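Glucose import ATP-binding protein GlcV (Sulfolobus solfataricus, PDB 1OXX) couples ATP hydrolysis to glucose uptake as the ATP-binding subunit of the ABC transporter GlcSTUV. Local coordinates at residues 155-169 against 190-203. The protein carries 1 engineered substitution. Residues are numbered along the deposited sequence; the frame is centred on the assembly and turned at random. Where two conformers were deposited one is given.
Sequences LVKDPSLLLLDEPFS and LGVTLLVVSHDPAD
Glu166 meets His199 just beyond strand 161-165, which runs parallel to strand 193-198. Glu166 CB lies 3.7 Å from Ser169 OG. Glu166 CG lies 3.5 Å from Asp165 OD1. The chain then bends (chi2 -75°), which swings CD toward the His199 ring. OE1 accepts a hydrogen bond from Ser169 OG and a weak one from His199 ND1. On its syn side, Glu166 OE2 accepts from His199 ND1 at 2.6 Å. Glu166 OE2 also accepts from His199 N at 3.0 Å. Carboxylate and imidazole are nearly coplanar, 26° apart, and OE2 comes in at the ring edge.

The run Leu161-Glu166 is the Walker B motif, and His199 is the H-loop (switch) histidine of the same ATPase. Glu166 probably also contacts ATP. With an alanine here, His199 ND1 would probably lose its acceptor and the ring would be freer to turn.

The strands belong to a beta-alpha-beta unit with helix 176-190 as the crossover. Backbone hydrogen bonds join them, from Thr193 N to Ser160 O up to Glu166 N to Val197 O at 3.1 Å. Val197 CG2 packs 3.5 Å from Asp165 OD1, while Asp165 OD2 is hydrogen-bonded to Thr45 OG1 in the P-loop. On the other face, Leu164 CB touches Val196 CG2 at 4.0 Å. Phe168 turns its ring edge to Asp203, with Phe168 CD1 3.2 Å from Asp203 OD2, which also pairs with Arg180. A water links Phe168 N, Ser169 OG and Asp203 OD1.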
ATOM      1  N   LEU A 155     -17.061 -12.467  -3.996  1.00  4.78           N
ATOM      2  CA  LEU A 155     -18.034 -12.390  -2.897  1.00  4.55           C
ATOM      3  C   LEU A 155     -19.169 -13.399  -2.980  1.00  4.27           C
ATOM      4  O   LEU A 155     -19.977 -13.540  -2.065  1.00  6.21           O
ATOM      5  CB  LEU A 155     -18.642 -10.991  -2.878  1.00  6.65           C
ATOM      6  CG  LEU A 155     -17.655  -9.866  -2.609  1.00  6.80           C
ATOM      7  CD1 LEU A 155     -18.372  -8.536  -2.740  1.00 10.86           C
ATOM      8  CD2 LEU A 155     -17.039 -10.007  -1.250  1.00  9.81           C
ATOM      9  N   VAL A 156     -19.224 -14.109  -4.091  1.00  5.68           N
ATOM     10  CA  VAL A 156     -20.386 -14.952  -4.372  1.00  4.39           C
ATOM     11  C   VAL A 156     -20.622 -16.102  -3.389  1.00  6.02           C
ATOM     12  O   VAL A 156     -21.757 -16.520  -3.199  1.00  7.61           O
ATOM     13  CB  VAL A 156     -20.368 -15.448  -5.850  1.00  5.83           C
ATOM     14  CG1 VAL A 156     -19.438 -16.605  -6.038  1.00  5.00           C
ATOM     15  CG2 VAL A 156     -21.764 -15.790  -6.274  1.00  7.81           C
ATOM     16  N   LYS A 157     -19.559 -16.602  -2.774  1.00  4.84           N
ATOM     17  CA  LYS A 157     -19.671 -17.677  -1.765  1.00  5.93           C
ATOM     18  C   LYS A 157     -19.685 -17.168  -0.318  1.00 14.92           C
ATOM     19  O   LYS A 157     -19.440 -17.926   0.617  1.00 13.40           O
ATOM     20  CB  LYS A 157     -18.519 -18.678  -1.886  1.00  9.78           C
ATOM     21  CG  LYS A 157     -18.476 -19.496  -3.178  0.50  8.71           C
ATOM     22  CD  LYS A 157     -17.441 -20.611  -3.104  0.50 10.57           C
ATOM     23  CE  LYS A 157     -16.017 -20.076  -3.091  0.50  8.52           C
ATOM     24  NZ  LYS A 157     -15.003 -21.176  -3.006  0.50 15.66           N
ATOM     25  N   ASP A 158     -19.971 -15.894  -0.126  1.00 17.55           N
ATOM     26  CA  ASP A 158     -19.943 -15.293   1.212  1.00 11.90           C
ATOM     27  C   ASP A 158     -18.711 -15.651   2.055  1.00 16.30           C
ATOM     28  O   ASP A 158     -18.731 -16.421   3.005  1.00 15.47           O
ATOM     29  CB  ASP A 158     -21.195 -15.603   2.013  1.00 20.53           C
ATOM     30  CG  ASP A 158     -21.500 -14.507   3.022  1.00 23.78           C
ATOM     31  OD1 ASP A 158     -21.602 -13.326   2.592  1.00 22.98           O
ATOM     32  OD2 ASP A 158     -21.627 -14.717   4.250  1.00 44.77           O
ATOM     33  N   PRO A 159     -17.635 -15.017   1.714  1.00 10.69           N
ATOM     34  CA  PRO A 159     -16.379 -15.233   2.416  1.00  5.76           C
ATOM     35  C   PRO A 159     -16.297 -14.534   3.762  1.00  8.49           C
ATOM     36  O   PRO A 159     -17.087 -13.643   4.070  1.00  9.21           O
ATOM     37  CB  PRO A 159     -15.364 -14.581   1.489  1.00  9.46           C
ATOM     38  CG  PRO A 159     -16.088 -13.616   0.686  1.00 13.95           C
ATOM     39  CD  PRO A 159     -17.533 -13.986   0.678  1.00 14.91           C
ATOM     40  N   SER A 160     -15.321 -14.954   4.552  1.00  5.57           N
ATOM     41  CA  SER A 160     -14.991 -14.332   5.826  1.00  6.22           C
ATOM     42  C   SER A 160     -13.787 -13.411   5.695  1.00  6.01           C
ATOM     43  O   SER A 160     -13.582 -12.562   6.538  1.00  6.34           O
ATOM     44  CB  SER A 160     -14.653 -15.408   6.854  1.00  9.68           C
ATOM     45  OG  SER A 160     -15.798 -16.183   7.192  1.00 13.29           O
ATOM     46  N   LEU A 161     -13.027 -13.583   4.618  1.00  4.21           N
ATOM     47  CA  LEU A 161     -11.789 -12.864   4.369  1.00  4.99           C
ATOM     48  C   LEU A 161     -11.746 -12.442   2.910  1.00  4.60           C
ATOM     49  O   LEU A 161     -11.970 -13.250   2.013  1.00  7.29           O
ATOM     50  CB  LEU A 161     -10.611 -13.784   4.668  1.00  4.74           C
ATOM     51  CG  LEU A 161      -9.207 -13.295   4.325  1.00  7.39           C
ATOM     52  CD1 LEU A 161      -8.870 -12.013   5.109  1.00  6.44           C
ATOM     53  CD2 LEU A 161      -8.179 -14.401   4.598  1.00 10.66           C
ATOM     54  N   LEU A 162     -11.485 -11.166   2.683  1.00  5.34           N
ATOM     55  CA  LEU A 162     -11.340 -10.639   1.339  1.00  7.96           C
ATOM     56  C   LEU A 162      -9.871 -10.267   1.155  1.00  7.00           C
ATOM     57  O   LEU A 162      -9.337  -9.488   1.926  1.00  6.93           O
ATOM     58  CB  LEU A 162     -12.213  -9.408   1.153  1.00  8.16           C
ATOM     59  CG  LEU A 162     -12.201  -8.773  -0.243  1.00 10.34           C
ATOM     60  CD1 LEU A 162     -12.662  -9.769  -1.308  1.00 10.91           C
ATOM     61  CD2 LEU A 162     -13.085  -7.514  -0.247  1.00 12.41           C
ATOM     62  N   LEU A 163      -9.250 -10.832   0.130  1.00  4.62           N
ATOM     63  CA  LEU A 163      -7.831 -10.636  -0.163  1.00  2.85           C
ATOM     64  C   LEU A 163      -7.699  -9.841  -1.460  1.00  6.01           C
ATOM     65  O   LEU A 163      -8.225 -10.250  -2.484  1.00  6.91           O
ATOM     66  CB  LEU A 163      -7.138 -11.974  -0.350  1.00  5.72           C
ATOM     67  CG  LEU A 163      -7.213 -12.964   0.797  1.00  8.07           C
ATOM     68  CD1 LEU A 163      -6.494 -14.298   0.493  1.00 12.15           C
ATOM     69  CD2 LEU A 163      -6.598 -12.337   2.042  1.00  8.84           C
ATOM     70  N   LEU A 164      -6.965  -8.740  -1.404  1.00  4.80           N
ATOM     71  CA  LEU A 164      -6.779  -7.842  -2.538  1.00  6.46           C
ATOM     72  C   LEU A 164      -5.288  -7.684  -2.807  1.00  7.23           C
ATOM     73  O   LEU A 164      -4.525  -7.310  -1.927  1.00  8.66           O
ATOM     74  CB  LEU A 164      -7.376  -6.477  -2.235  1.00  7.29           C
ATOM     75  CG  LEU A 164      -8.842  -6.424  -1.803  0.50 11.27           C
ATOM     76  CD1 LEU A 164      -9.208  -5.006  -1.362  0.50 10.17           C
ATOM     77  CD2 LEU A 164      -9.777  -6.915  -2.898  0.50 14.89           C
ATOM     78  N   ASP A 165      -4.883  -7.994  -4.025  1.00  5.29           N
ATOM     79  CA  ASP A 165      -3.500  -7.849  -4.450  1.00  7.41           C
ATOM     80  C   ASP A 165      -3.501  -6.921  -5.662  1.00  9.65           C
ATOM     81  O   ASP A 165      -3.949  -7.310  -6.744  1.00 11.54           O
ATOM     82  CB  ASP A 165      -2.914  -9.209  -4.823  1.00  9.62           C
ATOM     83  CG  ASP A 165      -1.425  -9.152  -5.135  1.00 12.23           C
ATOM     84  OD1 ASP A 165      -0.904  -8.056  -5.440  1.00 12.86           O
ATOM     85  OD2 ASP A 165      -0.707 -10.177  -5.093  1.00 14.84           O
ATOM     86  N   GLU A 166      -3.016  -5.689  -5.475  1.00 10.03           N
ATOM     87  CA  GLU A 166      -2.993  -4.694  -6.551  1.00 11.75           C
ATOM     88  C   GLU A 166      -4.354  -4.601  -7.206  1.00 16.54           C
ATOM     89  O   GLU A 166      -4.467  -4.625  -8.432  1.00 17.14           O
ATOM     90  CB  GLU A 166      -1.968  -5.076  -7.623  1.00 21.33           C
ATOM     91  CG  GLU A 166      -0.529  -4.993  -7.183  1.00 14.81           C
ATOM     92  CD  GLU A 166      -0.025  -3.567  -7.094  1.00 20.79           C
ATOM     93  OE1 GLU A 166      -0.524  -2.713  -7.859  1.00 28.81           O
ATOM     94  OE2 GLU A 166       0.869  -3.307  -6.266  1.00 19.25           O
ATOM     95  N   PRO A 167      -5.397  -4.473  -6.400  1.00 11.85           N
ATOM     96  CA  PRO A 167      -6.770  -4.606  -6.899  1.00 14.37           C
ATOM     97  C   PRO A 167      -7.270  -3.496  -7.812  1.00 22.24           C
ATOM     98  O   PRO A 167      -8.298  -3.716  -8.472  1.00 22.17           O
ATOM     99  CB  PRO A 167      -7.593  -4.562  -5.622  1.00 13.39           C
ATOM    100  CG  PRO A 167      -6.783  -3.724  -4.732  1.00 12.96           C
ATOM    101  CD  PRO A 167      -5.375  -4.214  -4.953  1.00 13.78           C
ATOM    102  N   PHE A 168      -6.601  -2.343  -7.838  1.00 13.63           N
ATOM    103  CA  PHE A 168      -7.105  -1.199  -8.604  1.00 13.68           C
ATOM    104  C   PHE A 168      -6.180  -0.811  -9.725  1.00 18.90           C
ATOM    105  O   PHE A 168      -6.390   0.193 -10.406  1.00 14.20           O
ATOM    106  CB  PHE A 168      -7.291  -0.005  -7.668  1.00 12.52           C
ATOM    107  CG  PHE A 168      -8.008  -0.348  -6.415  1.00  9.37           C
ATOM    108  CD1 PHE A 168      -7.405  -0.180  -5.191  1.00 10.11           C
ATOM    109  CD2 PHE A 168      -9.290  -0.884  -6.465  1.00 10.92           C
ATOM    110  CE1 PHE A 168      -8.062  -0.528  -4.035  1.00 13.51           C
ATOM    111  CE2 PHE A 168      -9.937  -1.218  -5.331  1.00 12.40           C
ATOM    112  CZ  PHE A 168      -9.332  -1.030  -4.106  1.00 13.23           C
ATOM    113  N   SER A 169      -5.153  -1.619  -9.928  1.00 15.08           N
ATOM    114  CA  SER A 169      -4.115  -1.265 -10.882  1.00 23.31           C
ATOM    115  C   SER A 169      -4.517  -1.412 -12.345  1.00 22.98           C
ATOM    116  O   SER A 169      -3.797  -0.949 -13.214  1.00 20.29           O
ATOM    117  CB  SER A 169      -2.838  -2.044 -10.563  1.00 26.13           C
ATOM    118  OG  SER A 169      -2.447  -1.796  -9.214  1.00 24.04           O
ATOM    119  N   LEU A 190     -20.256  -6.222   4.968  1.00  6.66           N
ATOM    120  CA  LEU A 190     -20.079  -7.639   5.258  1.00  7.06           C
ATOM    121  C   LEU A 190     -19.318  -7.933   6.553  1.00  7.32           C
ATOM    122  O   LEU A 190     -19.492  -9.014   7.120  1.00 10.00           O
ATOM    123  CB  LEU A 190     -19.334  -8.301   4.096  1.00  5.82           C
ATOM    124  CG  LEU A 190     -20.057  -8.307   2.747  1.00  7.09           C
ATOM    125  CD1 LEU A 190     -19.214  -8.958   1.675  1.00 10.32           C
ATOM    126  CD2 LEU A 190     -21.372  -9.068   2.832  1.00  9.81           C
ATOM    127  N   GLY A 191     -18.476  -7.000   6.994  1.00  6.15           N
ATOM    128  CA  GLY A 191     -17.681  -7.179   8.195  1.00  6.98           C
ATOM    129  C   GLY A 191     -16.542  -8.164   8.028  1.00 10.26           C
ATOM    130  O   GLY A 191     -15.985  -8.633   9.017  1.00  9.05           O
ATOM    131  N   VAL A 192     -16.190  -8.468   6.782  1.00  7.91           N
ATOM    132  CA  VAL A 192     -15.111  -9.419   6.519  1.00  5.04           C
ATOM    133  C   VAL A 192     -13.759  -8.858   6.965  1.00  5.31           C
ATOM    134  O   VAL A 192     -13.524  -7.666   6.924  1.00  6.74           O
ATOM    135  CB  VAL A 192     -14.976  -9.752   5.012  1.00  8.69           C
ATOM    136  CG1 VAL A 192     -16.173 -10.555   4.514  1.00 10.90           C
ATOM    137  CG2 VAL A 192     -14.798  -8.506   4.198  1.00  8.19           C
ATOM    138  N   THR A 193     -12.873  -9.742   7.376  1.00  5.75           N
ATOM    139  CA  THR A 193     -11.489  -9.375   7.547  1.00  4.73           C
ATOM    140  C   THR A 193     -10.995  -9.044   6.141  1.00  3.40           C
ATOM    141  O   THR A 193     -11.405  -9.663   5.145  1.00  4.13           O
ATOM    142  CB  THR A 193     -10.734 -10.543   8.146  1.00  3.82           C
ATOM    143  OG1 THR A 193     -11.297 -10.872   9.428  1.00  5.74           O
ATOM    144  CG2 THR A 193      -9.246 -10.192   8.419  1.00  5.56           C
ATOM    145  N   LEU A 194     -10.083  -8.087   6.043  1.00  6.60           N
ATOM    146  CA  LEU A 194      -9.619  -7.660   4.739  1.00  5.37           C
ATOM    147  C   LEU A 194      -8.111  -7.501   4.772  1.00  9.38           C
ATOM    148  O   LEU A 194      -7.570  -6.902   5.707  1.00  7.83           O
ATOM    149  CB  LEU A 194     -10.271  -6.333   4.371  1.00  6.43           C
ATOM    150  CG  LEU A 194      -9.865  -5.778   3.010  1.00  8.70           C
ATOM    151  CD1 LEU A 194     -10.908  -4.841   2.455  1.00 14.75           C
ATOM    152  CD2 LEU A 194      -8.519  -5.091   3.118  1.00 11.64           C
ATOM    153  N   LEU A 195      -7.428  -8.016   3.755  1.00  6.31           N
ATOM    154  CA  LEU A 195      -5.993  -7.862   3.635  1.00  7.11           C
ATOM    155  C   LEU A 195      -5.736  -7.321   2.233  1.00  7.55           C
ATOM    156  O   LEU A 195      -6.156  -7.926   1.236  1.00  7.09           O
ATOM    157  CB  LEU A 195      -5.249  -9.182   3.810  1.00  8.08           C
ATOM    158  CG  LEU A 195      -3.731  -9.176   3.579  1.00 10.31           C
ATOM    159  CD1 LEU A 195      -3.012  -8.322   4.593  1.00 13.04           C
ATOM    160  CD2 LEU A 195      -3.168 -10.599   3.594  1.00 13.88           C
ATOM    161  N   VAL A 196      -5.034  -6.201   2.164  1.00  8.88           N
ATOM    162  CA  VAL A 196      -4.702  -5.592   0.878  1.00  6.45           C
ATOM    163  C   VAL A 196      -3.201  -5.429   0.805  1.00  8.62           C
ATOM    164  O   VAL A 196      -2.573  -4.970   1.762  1.00  9.51           O
ATOM    165  CB  VAL A 196      -5.410  -4.245   0.683  1.00  7.48           C
ATOM    166  CG1 VAL A 196      -5.059  -3.289   1.797  1.00  5.78           C
ATOM    167  CG2 VAL A 196      -5.044  -3.617  -0.680  1.00  6.98           C
ATOM    168  N   VAL A 197      -2.618  -5.843  -0.311  1.00  7.73           N
ATOM    169  CA  VAL A 197      -1.202  -5.612  -0.545  1.00  9.39           C
ATOM    170  C   VAL A 197      -1.083  -4.755  -1.792  1.00 10.99           C
ATOM    171  O   VAL A 197      -1.812  -4.949  -2.771  1.00 10.85           O
ATOM    172  CB  VAL A 197      -0.365  -6.903  -0.668  1.00 17.82           C
ATOM    173  CG1 VAL A 197      -0.655  -7.841   0.488  1.00 30.04           C
ATOM    174  CG2 VAL A 197      -0.613  -7.588  -1.991  1.00 13.33           C
ATOM    175  N   SER A 198      -0.158  -3.791  -1.772  1.00 12.17           N
ATOM    176  CA  SER A 198      -0.010  -2.873  -2.883  1.00 12.90           C
ATOM    177  C   SER A 198       1.326  -2.156  -2.817  1.00 10.05           C
ATOM    178  O   SER A 198       1.948  -2.116  -1.757  1.00 18.24           O
ATOM    179  CB  SER A 198      -1.122  -1.810  -2.852  1.00 12.22           C
ATOM    180  OG  SER A 198      -1.082  -0.944  -3.970  1.00 14.70           O
ATOM    181  N   HIS A 199       1.731  -1.653  -3.976  1.00 19.92           N
ATOM    182  CA  HIS A 199       2.915  -0.816  -4.140  1.00 17.68           C
ATOM    183  C   HIS A 199       2.527   0.640  -3.896  1.00 18.57           C
ATOM    184  O   HIS A 199       3.393   1.492  -3.608  1.00 15.35           O
ATOM    185  CB  HIS A 199       3.442  -0.950  -5.574  1.00 21.14           C
ATOM    186  CG  HIS A 199       2.563  -0.302  -6.596  1.00 23.06           C
ATOM    187  ND1 HIS A 199       1.321  -0.799  -6.929  1.00 38.65           N
ATOM    188  CD2 HIS A 199       2.730   0.820  -7.334  1.00 26.17           C
ATOM    189  CE1 HIS A 199       0.766  -0.015  -7.837  1.00 27.16           C
ATOM    190  NE2 HIS A 199       1.601   0.973  -8.103  1.00 38.60           N
ATOM    191  N   ASP A 200       1.228   0.919  -4.010  1.00 13.36           N
ATOM    192  CA  ASP A 200       0.693   2.270  -3.899  1.00  8.57           C
ATOM    193  C   ASP A 200       0.173   2.599  -2.509  1.00  8.34           C
ATOM    194  O   ASP A 200      -0.804   2.015  -2.057  1.00  9.26           O
ATOM    195  CB  ASP A 200      -0.454   2.453  -4.887  1.00 10.74           C
ATOM    196  CG  ASP A 200      -0.873   3.891  -5.026  1.00 14.55           C
ATOM    197  OD1 ASP A 200      -0.349   4.748  -4.276  1.00 16.32           O
ATOM    198  OD2 ASP A 200      -1.717   4.267  -5.870  1.00 23.33           O
ATOM    199  N   PRO A 201       0.812   3.533  -1.814  1.00  5.73           N
ATOM    200  CA  PRO A 201       0.339   3.908  -0.483  1.00  6.66           C
ATOM    201  C   PRO A 201      -1.095   4.460  -0.494  1.00  8.03           C
ATOM    202  O   PRO A 201      -1.788   4.414   0.525  1.00  6.01           O
ATOM    203  CB  PRO A 201       1.345   4.978  -0.011  1.00  7.43           C
ATOM    204  CG  PRO A 201       2.247   5.247  -1.145  1.00  9.92           C
ATOM    205  CD  PRO A 201       1.990   4.300  -2.253  1.00  9.86           C
ATOM    206  N   ALA A 202      -1.566   4.964  -1.628  1.00  8.06           N
ATOM    207  CA  ALA A 202      -2.930   5.485  -1.669  1.00  8.12           C
ATOM    208  C   ALA A 202      -3.959   4.383  -1.385  1.00  8.15           C
ATOM    209  O   ALA A 202      -5.020   4.626  -0.797  1.00 10.30           O
ATOM    210  CB  ALA A 202      -3.210   6.153  -3.013  1.00 11.05           C
ATOM    211  N   ASP A 203      -3.636   3.166  -1.790  1.00  6.27           N
ATOM    212  CA  ASP A 203      -4.511   2.036  -1.542  1.00  7.84           C
ATOM    213  C   ASP A 203      -4.557   1.761  -0.035  1.00  9.30           C
ATOM    214  O   ASP A 203      -5.612   1.483   0.543  1.00 11.17           O
ATOM    215  CB  ASP A 203      -4.014   0.816  -2.309  1.00  8.78           C
ATOM    216  CG  ASP A 203      -4.199   0.956  -3.818  1.00  9.00           C
ATOM    217  OD1 ASP A 203      -3.527   0.227  -4.581  1.00 18.31           O
ATOM    218  OD2 ASP A 203      -4.974   1.781  -4.310  1.00 12.54           O
TER
HETATM  219  O   HOH W   1      -4.170  -1.420  -6.653  1.00 19.74           O